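Long-range contact in protein P47 (Clostridium botulinum, PDB 6EKT), which belongs to the TULIP family of tubular lipid-binding-like proteins and may form part of a complex that protects botulinum neurotoxin in the gut: residues 243-253 and 270-281. Numbering follows the deposited sequence.
Sequences SEKLFLQNMVL and EVISTSDTTGRI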
ATOM      1  N   SER A 243      -6.160   0.565  -1.162  1.00 20.86           N
ATOM      2  CA  SER A 243      -7.259   0.947  -2.053  1.00 20.88           C
ATOM      3  C   SER A 243      -8.315   1.789  -1.302  1.00 20.94           C
ATOM      4  O   SER A 243      -8.448   1.708  -0.068  1.00 20.95           O
ATOM      5  CB  SER A 243      -7.950  -0.280  -2.658  1.00 21.29           C
ATOM      6  OG  SER A 243      -8.725  -0.971  -1.668  1.00 21.32           O
ATOM      7  N   GLU A 244      -9.010   2.634  -2.057  1.00 20.98           N
ATOM      8  CA  GLU A 244     -10.126   3.405  -1.496  1.00 21.87           C
ATOM      9  C   GLU A 244     -11.089   2.513  -0.705  1.00 22.01           C
ATOM     10  O   GLU A 244     -11.500   2.876   0.409  1.00 22.74           O
ATOM     11  CB  GLU A 244     -10.887   4.121  -2.608  1.00 22.74           C
ATOM     12  CG  GLU A 244     -12.096   4.895  -2.079  1.00 25.18           C
ATOM     13  CD  GLU A 244     -12.954   5.421  -3.211  1.00 27.26           C
ATOM     14  OE1 GLU A 244     -13.809   4.679  -3.700  1.00 28.80           O
ATOM     15  OE2 GLU A 244     -12.768   6.579  -3.599  1.00 29.45           O
ATOM     16  N   LYS A 245     -11.457   1.367  -1.280  1.00 22.39           N
ATOM     17  CA  LYS A 245     -12.444   0.470  -0.670  1.00 22.56           C
ATOM     18  C   LYS A 245     -11.946  -0.120   0.653  1.00 22.40           C
ATOM     19  O   LYS A 245     -12.681  -0.132   1.660  1.00 21.44           O
ATOM     20  CB  LYS A 245     -12.876  -0.615  -1.675  1.00 24.56           C
ATOM     21  CG  LYS A 245     -13.784  -1.708  -1.140  1.00 26.91           C
ATOM     22  CD  LYS A 245     -14.394  -2.428  -2.325  1.00 28.80           C
ATOM     23  CE  LYS A 245     -14.662  -3.885  -2.036  1.00 31.67           C
ATOM     24  NZ  LYS A 245     -15.345  -4.439  -3.242  1.00 31.94           N
ATOM     25  N   LEU A 246     -10.699  -0.594   0.670  1.00 22.06           N
ATOM     26  CA  LEU A 246     -10.116  -1.090   1.935  1.00 22.72           C
ATOM     27  C   LEU A 246      -9.998  -0.009   3.007  1.00 22.77           C
ATOM     28  O   LEU A 246     -10.184  -0.287   4.183  1.00 23.97           O
ATOM     29  CB  LEU A 246      -8.755  -1.759   1.677  1.00 22.80           C
ATOM     30  CG  LEU A 246      -8.810  -3.157   1.052  1.00 22.82           C
ATOM     31  CD1 LEU A 246      -7.370  -3.660   0.842  1.00 24.03           C
ATOM     32  CD2 LEU A 246      -9.588  -4.127   1.921  1.00 23.90           C
ATOM     33  N   PHE A 247      -9.684   1.221   2.594  1.00 22.74           N
ATOM     34  CA  PHE A 247      -9.598   2.375   3.503  1.00 22.37           C
ATOM     35  C   PHE A 247     -10.978   2.638   4.153  1.00 23.15           C
ATOM     36  O   PHE A 247     -11.083   2.788   5.376  1.00 23.30           O
ATOM     37  CB  PHE A 247      -9.098   3.609   2.733  1.00 22.59           C
ATOM     38  CG  PHE A 247      -9.104   4.884   3.533  1.00 23.62           C
ATOM     39  CD1 PHE A 247      -8.237   5.058   4.619  1.00 24.26           C
ATOM     40  CD2 PHE A 247     -10.004   5.908   3.214  1.00 23.92           C
ATOM     41  CE1 PHE A 247      -8.256   6.235   5.364  1.00 25.15           C
ATOM     42  CE2 PHE A 247     -10.020   7.099   3.950  1.00 24.49           C
ATOM     43  CZ  PHE A 247      -9.148   7.263   5.018  1.00 24.80           C
ATOM     44  N   LEU A 248     -12.012   2.675   3.325  1.00 22.87           N
ATOM     45  CA  LEU A 248     -13.386   2.888   3.815  1.00 23.83           C
ATOM     46  C   LEU A 248     -13.810   1.774   4.765  1.00 24.42           C
ATOM     47  O   LEU A 248     -14.349   2.055   5.824  1.00 25.39           O
ATOM     48  CB  LEU A 248     -14.364   2.994   2.644  1.00 23.41           C
ATOM     49  CG  LEU A 248     -14.266   4.265   1.797  1.00 24.10           C
ATOM     50  CD1 LEU A 248     -15.183   4.172   0.583  1.00 24.75           C
ATOM     51  CD2 LEU A 248     -14.594   5.513   2.623  1.00 24.19           C
ATOM     52  N   GLN A 249     -13.548   0.523   4.388  1.00 25.34           N
ATOM     53  CA  GLN A 249     -14.018  -0.632   5.126  1.00 26.52           C
ATOM     54  C   GLN A 249     -13.306  -0.746   6.473  1.00 28.65           C
ATOM     55  O   GLN A 249     -13.964  -0.949   7.507  1.00 28.56           O
ATOM     56  CB  GLN A 249     -13.827  -1.919   4.305  1.00 27.16           C
ATOM     57  CG  GLN A 249     -14.231  -3.214   5.017  1.00 27.83           C
ATOM     58  CD  GLN A 249     -15.713  -3.276   5.359  1.00 28.44           C
ATOM     59  OE1 GLN A 249     -16.569  -2.939   4.539  1.00 27.53           O
ATOM     60  NE2 GLN A 249     -16.015  -3.741   6.561  1.00 28.89           N
ATOM     61  N   ASN A 250     -11.985  -0.541   6.463  1.00 28.43           N
ATOM     62  CA  ASN A 250     -11.147  -0.870   7.610  1.00 29.53           C
ATOM     63  C   ASN A 250     -10.575   0.272   8.406  1.00 30.71           C
ATOM     64  O   ASN A 250     -10.056   0.068   9.511  1.00 32.35           O
ATOM     65  CB  ASN A 250     -10.032  -1.806   7.158  1.00 29.45           C
ATOM     66  CG  ASN A 250     -10.577  -3.016   6.470  1.00 29.75           C
ATOM     67  OD1 ASN A 250     -10.466  -3.150   5.241  1.00 29.87           O
ATOM     68  ND2 ASN A 250     -11.222  -3.888   7.238  1.00 28.79           N
ATOM     69  N   MET A 251     -10.665   1.479   7.881  1.00 30.91           N
ATOM     70  CA  MET A 251     -10.203   2.627   8.645  1.00 32.55           C
ATOM     71  C   MET A 251     -11.310   3.650   8.935  1.00 32.30           C
ATOM     72  O   MET A 251     -11.355   4.251  10.023  1.00 33.72           O
ATOM     73  CB  MET A 251      -8.969   3.220   7.973  1.00 35.11           C
ATOM     74  CG  MET A 251      -7.847   2.203   8.070  1.00 36.73           C
ATOM     75  SD  MET A 251      -6.685   2.209   6.733  1.00 39.04           S
ATOM     76  CE  MET A 251      -5.501   3.308   7.482  1.00 37.60           C
ATOM     77  N   VAL A 252     -12.222   3.809   7.985  1.00 30.31           N
ATOM     78  CA  VAL A 252     -13.300   4.790   8.143  1.00 29.82           C
ATOM     79  C   VAL A 252     -14.548   4.210   8.824  1.00 30.11           C
ATOM     80  O   VAL A 252     -15.080   4.845   9.736  1.00 29.42           O
ATOM     81  CB  VAL A 252     -13.652   5.474   6.803  1.00 28.75           C
ATOM     82  CG1 VAL A 252     -14.843   6.416   6.938  1.00 27.47           C
ATOM     83  CG2 VAL A 252     -12.453   6.255   6.274  1.00 28.90           C
ATOM     84  N   LEU A 253     -15.013   3.038   8.380  1.00 30.54           N
ATOM     85  CA  LEU A 253     -16.311   2.491   8.826  1.00 31.87           C
ATOM     86  C   LEU A 253     -16.448   2.412  10.347  1.00 32.77           C
ATOM     87  O   LEU A 253     -17.500   2.746  10.870  1.00 33.87           O
ATOM     88  CB  LEU A 253     -16.623   1.116   8.183  1.00 31.44           C
ATOM     89  CG  LEU A 253     -18.071   0.579   8.262  1.00 32.18           C
ATOM     90  CD1 LEU A 253     -19.012   1.439   7.410  1.00 31.20           C
ATOM     91  CD2 LEU A 253     -18.164  -0.881   7.837  1.00 32.43           C
ATOM     92  N   GLU A 270     -22.442   0.460   6.267  1.00 29.29           N
ATOM     93  CA  GLU A 270     -21.770  -0.526   5.430  1.00 30.25           C
ATOM     94  C   GLU A 270     -21.185   0.146   4.191  1.00 28.87           C
ATOM     95  O   GLU A 270     -21.636   1.221   3.781  1.00 25.92           O
ATOM     96  CB  GLU A 270     -22.750  -1.648   5.026  1.00 33.43           C
ATOM     97  CG  GLU A 270     -23.766  -1.252   3.968  1.00 36.55           C
ATOM     98  CD  GLU A 270     -24.816  -2.319   3.735  1.00 40.24           C
ATOM     99  OE1 GLU A 270     -25.814  -2.316   4.461  1.00 43.60           O
ATOM    100  OE2 GLU A 270     -24.647  -3.160   2.825  1.00 43.53           O
ATOM    101  N   VAL A 271     -20.204  -0.528   3.581  1.00 27.00           N
ATOM    102  CA  VAL A 271     -19.607  -0.080   2.340  1.00 27.03           C
ATOM    103  C   VAL A 271     -20.350  -0.699   1.155  1.00 27.80           C
ATOM    104  O   VAL A 271     -20.493  -1.918   1.071  1.00 28.48           O
ATOM    105  CB  VAL A 271     -18.096  -0.464   2.268  1.00 27.00           C
ATOM    106  CG1 VAL A 271     -17.545  -0.208   0.875  1.00 26.74           C
ATOM    107  CG2 VAL A 271     -17.302   0.318   3.305  1.00 26.71           C
ATOM    108  N   ILE A 272     -20.830   0.151   0.252  1.00 27.52           N
ATOM    109  CA  ILE A 272     -21.345  -0.301  -1.037  1.00 29.35           C
ATOM    110  C   ILE A 272     -20.169  -0.275  -2.022  1.00 29.34           C
ATOM    111  O   ILE A 272     -19.547   0.774  -2.227  1.00 28.69           O
ATOM    112  CB  ILE A 272     -22.488   0.627  -1.533  1.00 30.71           C
ATOM    113  CG1 ILE A 272     -23.571   0.802  -0.451  1.00 31.75           C
ATOM    114  CG2 ILE A 272     -23.043   0.179  -2.890  1.00 32.33           C
ATOM    115  CD1 ILE A 272     -24.369  -0.440  -0.063  1.00 33.95           C
ATOM    116  N   SER A 273     -19.875  -1.427  -2.615  0.50 30.43           N
ATOM    117  CA  SER A 273     -18.828  -1.522  -3.617  0.50 31.11           C
ATOM    118  C   SER A 273     -19.295  -0.844  -4.889  0.50 31.21           C
ATOM    119  O   SER A 273     -20.476  -0.916  -5.247  0.50 31.75           O
ATOM    120  CB  SER A 273     -18.468  -2.979  -3.890  0.50 32.56           C
ATOM    121  OG  SER A 273     -17.853  -3.553  -2.753  0.50 33.21           O
ATOM    122  N   THR A 274     -18.368  -0.148  -5.531  1.00 30.52           N
ATOM    123  CA  THR A 274     -18.598   0.458  -6.845  1.00 31.19           C
ATOM    124  C   THR A 274     -17.628  -0.114  -7.902  1.00 31.75           C
ATOM    125  O   THR A 274     -17.788   0.142  -9.098  1.00 31.03           O
ATOM    126  CB  THR A 274     -18.488   1.998  -6.794  1.00 32.09           C
ATOM    127  OG1 THR A 274     -17.247   2.379  -6.196  1.00 31.21           O
ATOM    128  CG2 THR A 274     -19.655   2.625  -5.997  1.00 31.81           C
ATOM    129  N   SER A 275     -16.616  -0.849  -7.427  1.00 30.01           N
ATOM    130  CA  SER A 275     -15.683  -1.670  -8.254  1.00 31.20           C
ATOM    131  C   SER A 275     -14.911  -2.568  -7.279  1.00 30.60           C
ATOM    132  O   SER A 275     -15.199  -2.556  -6.073  1.00 28.88           O
ATOM    133  CB  SER A 275     -14.706  -0.815  -9.083  1.00 31.16           C
ATOM    134  OG  SER A 275     -13.719  -0.195  -8.269  1.00 30.73           O
ATOM    135  N   ASP A 276     -13.937  -3.348  -7.776  1.00 30.22           N
ATOM    136  CA  ASP A 276     -13.102  -4.150  -6.871  1.00 29.66           C
ATOM    137  C   ASP A 276     -12.322  -3.301  -5.871  1.00 27.99           C
ATOM    138  O   ASP A 276     -11.999  -3.761  -4.765  1.00 27.73           O
ATOM    139  CB  ASP A 276     -12.132  -5.014  -7.666  1.00 33.08           C
ATOM    140  CG  ASP A 276     -12.841  -6.121  -8.417  1.00 36.41           C
ATOM    141  OD1 ASP A 276     -13.566  -6.903  -7.768  1.00 38.80           O
ATOM    142  OD2 ASP A 276     -12.691  -6.178  -9.653  1.00 39.78           O
ATOM    143  N   THR A 277     -12.047  -2.056  -6.238  1.00 25.68           N
ATOM    144  CA  THR A 277     -11.180  -1.230  -5.419  1.00 26.01           C
ATOM    145  C   THR A 277     -11.791   0.086  -4.928  1.00 25.54           C
ATOM    146  O   THR A 277     -11.108   0.845  -4.249  1.00 25.46           O
ATOM    147  CB  THR A 277      -9.870  -0.917  -6.154  1.00 25.49           C
ATOM    148  OG1 THR A 277     -10.193  -0.198  -7.342  1.00 26.38           O
ATOM    149  CG2 THR A 277      -9.084  -2.235  -6.483  1.00 25.61           C
ATOM    150  N   THR A 278     -13.056   0.345  -5.268  1.00 25.90           N
ATOM    151  CA  THR A 278     -13.736   1.584  -4.860  1.00 25.79           C
ATOM    152  C   THR A 278     -15.087   1.314  -4.189  1.00 25.48           C
ATOM    153  O   THR A 278     -15.678   0.240  -4.340  1.00 25.42           O
ATOM    154  CB  THR A 278     -13.947   2.564  -6.047  1.00 26.36           C
ATOM    155  OG1 THR A 278     -14.746   1.942  -7.043  1.00 26.77           O
ATOM    156  CG2 THR A 278     -12.618   3.048  -6.642  1.00 27.30           C
ATOM    157  N   GLY A 279     -15.582   2.307  -3.445  1.00 26.22           N
ATOM    158  CA  GLY A 279     -16.893   2.197  -2.819  1.00 27.01           C
ATOM    159  C   GLY A 279     -17.348   3.470  -2.149  1.00 26.85           C
ATOM    160  O   GLY A 279     -16.700   4.517  -2.254  1.00 26.50           O
ATOM    161  N   ARG A 280     -18.460   3.357  -1.440  1.00 27.84           N
ATOM    162  CA  ARG A 280     -19.005   4.468  -0.649  1.00 29.30           C
ATOM    163  C   ARG A 280     -19.718   3.888   0.566  1.00 28.47           C
ATOM    164  O   ARG A 280     -19.960   2.691   0.620  1.00 28.69           O
ATOM    165  CB  ARG A 280     -19.952   5.341  -1.499  1.00 31.12           C
ATOM    166  CG  ARG A 280     -21.096   4.574  -2.113  1.00 34.66           C
ATOM    167  CD  ARG A 280     -21.746   5.320  -3.280  1.00 38.91           C
ATOM    168  NE  ARG A 280     -22.845   4.499  -3.769  1.00 41.67           N
ATOM    169  CZ  ARG A 280     -24.055   4.443  -3.217  1.00 43.58           C
ATOM    170  NH1 ARG A 280     -24.368   5.206  -2.169  1.00 44.20           N
ATOM    171  NH2 ARG A 280     -24.965   3.625  -3.735  1.00 44.90           N
ATOM    172  N   ILE A 281     -20.043   4.744   1.532  1.00 26.44           N
ATOM    173  CA  ILE A 281     -20.606   4.294   2.796  1.00 27.08           C
ATOM    174  C   ILE A 281     -22.039   4.813   2.900  1.00 26.40           C
ATOM    175  O   ILE A 281     -22.336   5.951   2.504  1.00 26.53           O
ATOM    176  CB  ILE A 281     -19.735   4.711   4.024  1.00 26.53           C
ATOM    177  CG1 ILE A 281     -18.438   3.869   4.081  1.00 27.21           C
ATOM    178  CG2 ILE A 281     -20.520   4.544   5.331  1.00 27.94           C
ATOM    179  CD1 ILE A 281     -17.402   4.296   5.114  1.00 25.85           C
TER
HETATM  180  O   HOH W   1      -9.846  -3.163  -2.806  1.00 29.15           O
HETATM  181  O   HOH W   2      -8.733   2.568  -4.983  1.00 35.34           O
HETATM  182  O   HOH W   3     -19.227  -2.881   4.860  1.00 34.18           O
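Leu-248 projects from helix 244-252 into the hollow between Val-271, Gly-279 and Ile-281 of the hairpin formed by strands 270-273 and 279-281. Its CB rests on Val-271 CG2 (4.0 Å), CD2 touches Ile-281 CD1, and CD1 comes within 3.2 Å of Gly-279 O, a tight contact with the backbone. Farther along, Ile-281 becomes the bump: its CD1 fits between Leu-248, Val-252 CG1 (3.8 Å) and Leu-253 CD1. Gln-249 bends at chi2 (63°), which brings OE1 against Val-271 CG2, and a water joins that oxygen to Val-271 N.

The first helical turn is held by polar bonds instead. Ser-243 is its N-cap, OG accepting from Leu-246 N, and a water ties that OG to Asp-276 O in the hairpin turn. Lys-245 N donates to Thr-277 O (3.0 Å) from well above the carbonyl plane. With CG anti to the backbone N (chi1 178°), Glu-244 reaches past Thr-278 CB, and OE1 uses its anti lone pair to accept from Gly-279 N (3.0 Å, 161° at the hydrogen). Lys-245 runs its aliphatic chain into the hairpin turn; there, in one of the two conformers of Ser-273, NZ donates to its OG (2.7 Å) and, weakly, to Ser-275 O.

The helix directly follows strand 238-242 and packs nearly antiparallel to strand 270-273. From strand 297-311, beside strand 279-288, Leu-310 touches Leu-248 and Glu-244, and Met-308 touches Val-252, while Phe-247 stacks on Phe-430 of strand 430-434.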